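Local coordinates for non-toxic crystal protein (PDB 2D42) that is a non-toxic parasporal crystal protein of Bacillus thuringiensis that closely resembles beta-pore-forming toxins in structure, although its own role is not established, at residues E10-G13 against M14-A17. Residues are numbered along the deposited sequence; the frame is centred on the assembly and turned at random.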
ATOM      1  N   GLU A  10       9.759  15.308 -23.261  1.00 29.46           N
ATOM      2  CA  GLU A  10       9.295  16.037 -24.435  1.00 32.69           C
ATOM      3  C   GLU A  10       9.406  17.550 -24.186  1.00 32.15           C
ATOM      4  O   GLU A  10       9.891  18.294 -25.041  1.00 33.66           O
ATOM      5  CB  GLU A  10       7.847  15.644 -24.745  1.00 33.65           C
ATOM      6  CG  GLU A  10       7.303  16.169 -26.064  1.00 37.80           C
ATOM      7  CD  GLU A  10       5.872  15.720 -26.306  1.00 41.89           C
ATOM      8  OE1 GLU A  10       4.982  16.124 -25.525  1.00 43.34           O
ATOM      9  OE2 GLU A  10       5.636  14.959 -27.269  1.00 40.94           O
ATOM     10  N   ILE A  11       8.969  17.997 -23.012  1.00 31.08           N
ATOM     11  CA  ILE A  11       9.034  19.418 -22.664  1.00 31.07           C
ATOM     12  C   ILE A  11      10.480  19.898 -22.680  1.00 31.06           C
ATOM     13  O   ILE A  11      10.790  20.966 -23.209  1.00 30.29           O
ATOM     14  CB  ILE A  11       8.438  19.682 -21.264  1.00 31.92           C
ATOM     15  CG1 ILE A  11       6.931  19.412 -21.287  1.00 32.23           C
ATOM     16  CG2 ILE A  11       8.735  21.107 -20.829  1.00 31.49           C
ATOM     17  CD1 ILE A  11       6.257  19.511 -19.922  1.00 34.21           C
ATOM     18  N   TYR A  12      11.363  19.106 -22.088  1.00 28.72           N
ATOM     19  CA  TYR A  12      12.771  19.454 -22.057  1.00 28.76           C
ATOM     20  C   TYR A  12      13.331  19.569 -23.479  1.00 30.17           C
ATOM     21  O   TYR A  12      14.055  20.507 -23.791  1.00 28.79           O
ATOM     22  CB  TYR A  12      13.564  18.394 -21.301  1.00 27.62           C
ATOM     23  CG  TYR A  12      15.053  18.597 -21.395  1.00 30.71           C
ATOM     24  CD1 TYR A  12      15.717  19.449 -20.515  1.00 31.39           C
ATOM     25  CD2 TYR A  12      15.803  17.949 -22.380  1.00 31.73           C
ATOM     26  CE1 TYR A  12      17.095  19.648 -20.610  1.00 34.07           C
ATOM     27  CE2 TYR A  12      17.180  18.142 -22.486  1.00 32.42           C
ATOM     28  CZ  TYR A  12      17.820  18.989 -21.597  1.00 35.17           C
ATOM     29  OH  TYR A  12      19.186  19.158 -21.672  1.00 36.50           O
ATOM     30  N   GLY A  13      12.995  18.596 -24.323  1.00 30.83           N
ATOM     31  CA  GLY A  13      13.474  18.589 -25.696  1.00 33.94           C
ATOM     32  C   GLY A  13      12.957  19.749 -26.524  1.00 35.26           C
ATOM     33  O   GLY A  13      13.686  20.314 -27.333  1.00 34.82           O
ATOM     34  N   MET A  14      11.696  20.106 -26.325  1.00 37.17           N
ATOM     35  CA  MET A  14      11.112  21.209 -27.065  1.00 40.14           C
ATOM     36  C   MET A  14      11.764  22.541 -26.716  1.00 41.34           C
ATOM     37  O   MET A  14      11.985  23.373 -27.598  1.00 42.50           O
ATOM     38  CB  MET A  14       9.608  21.255 -26.821  1.00 42.31           C
ATOM     39  CG  MET A  14       8.882  20.117 -27.510  1.00 46.11           C
ATOM     40  SD  MET A  14       7.106  20.135 -27.256  1.00 52.07           S
ATOM     41  CE  MET A  14       6.646  21.585 -28.245  1.00 51.92           C
ATOM     42  N   GLN A  15      12.092  22.739 -25.442  1.00 42.13           N
ATOM     43  CA  GLN A  15      12.735  23.980 -25.013  1.00 42.34           C
ATOM     44  C   GLN A  15      14.193  23.993 -25.457  1.00 42.06           C
ATOM     45  O   GLN A  15      14.722  25.032 -25.852  1.00 40.53           O
ATOM     46  CB  GLN A  15      12.648  24.146 -23.486  1.00 45.96           C
ATOM     47  CG  GLN A  15      13.417  23.108 -22.650  1.00 50.26           C
ATOM     48  CD  GLN A  15      14.879  23.481 -22.388  1.00 53.07           C
ATOM     49  OE1 GLN A  15      15.628  22.711 -21.777  1.00 52.11           O
ATOM     50  NE2 GLN A  15      15.284  24.668 -22.841  1.00 53.18           N
ATOM     51  N   TYR A  16      14.835  22.831 -25.392  1.00 40.09           N
ATOM     52  CA  TYR A  16      16.229  22.709 -25.790  1.00 40.12           C
ATOM     53  C   TYR A  16      16.360  23.039 -27.279  1.00 40.66           C
ATOM     54  O   TYR A  16      17.299  23.724 -27.695  1.00 40.04           O
ATOM     55  CB  TYR A  16      16.713  21.287 -25.529  1.00 39.17           C
ATOM     56  CG  TYR A  16      18.183  21.067 -25.786  1.00 39.72           C
ATOM     57  CD1 TYR A  16      19.118  21.185 -24.758  1.00 40.24           C
ATOM     58  CD2 TYR A  16      18.639  20.704 -27.051  1.00 39.84           C
ATOM     59  CE1 TYR A  16      20.469  20.937 -24.985  1.00 41.46           C
ATOM     60  CE2 TYR A  16      19.980  20.454 -27.290  1.00 39.75           C
ATOM     61  CZ  TYR A  16      20.890  20.567 -26.254  1.00 42.55           C
ATOM     62  OH  TYR A  16      22.212  20.276 -26.488  1.00 43.83           O
ATOM     63  N   ALA A  17      15.403  22.553 -28.066  1.00 41.73           N
ATOM     64  CA  ALA A  17      15.379  22.775 -29.510  1.00 43.21           C
ATOM     65  C   ALA A  17      15.297  24.260 -29.843  1.00 45.70           C
ATOM     66  O   ALA A  17      16.101  24.784 -30.615  1.00 44.77           O
ATOM     67  CB  ALA A  17      14.196  22.039 -30.131  1.00 42.03           C
TER
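Y12 and Q15 meet along alpha-helix 5-19, the longer of the two helices in an elongated, mostly beta protein of the aerolysin/ETX type. Successive i to i+4 backbone bonds define the helix: M14 N donates to E10 O, Q15 N to I11 O, Y16 N to Y12 O (2.9 Å) and A17 N to G13 O. Followed outward, the Q15 side chain first sets CB 3.7 Å from I11 O. With chi1 at 65°, CG lies between the backbone N and the carbonyl carbon, which brings it to 2.9 Å from Y12 O, a tight approach. The bend at chi2 then turns the amide back over the preceding turn: CD stays 3.4 Å from Y12 O, and OE1 comes obliquely to the Y12 ring, with amide and ring planes 80° apart. The rings of Y12 and Y16 run side by side with planes at 31°, the Y12 hydroxyl oxygen OH coming 3.7 Å from Y16 CD1. Beyond the helix, Y12 packs on V202 and A205 of helix 199-206 and on V197 of strand 189-198, while the ring of Y16 stacks with H20. At the end of the Q15 branch, OE1 lies 3.5 Å from Y12 CD1 and 3.6 Å from Y12 CE1.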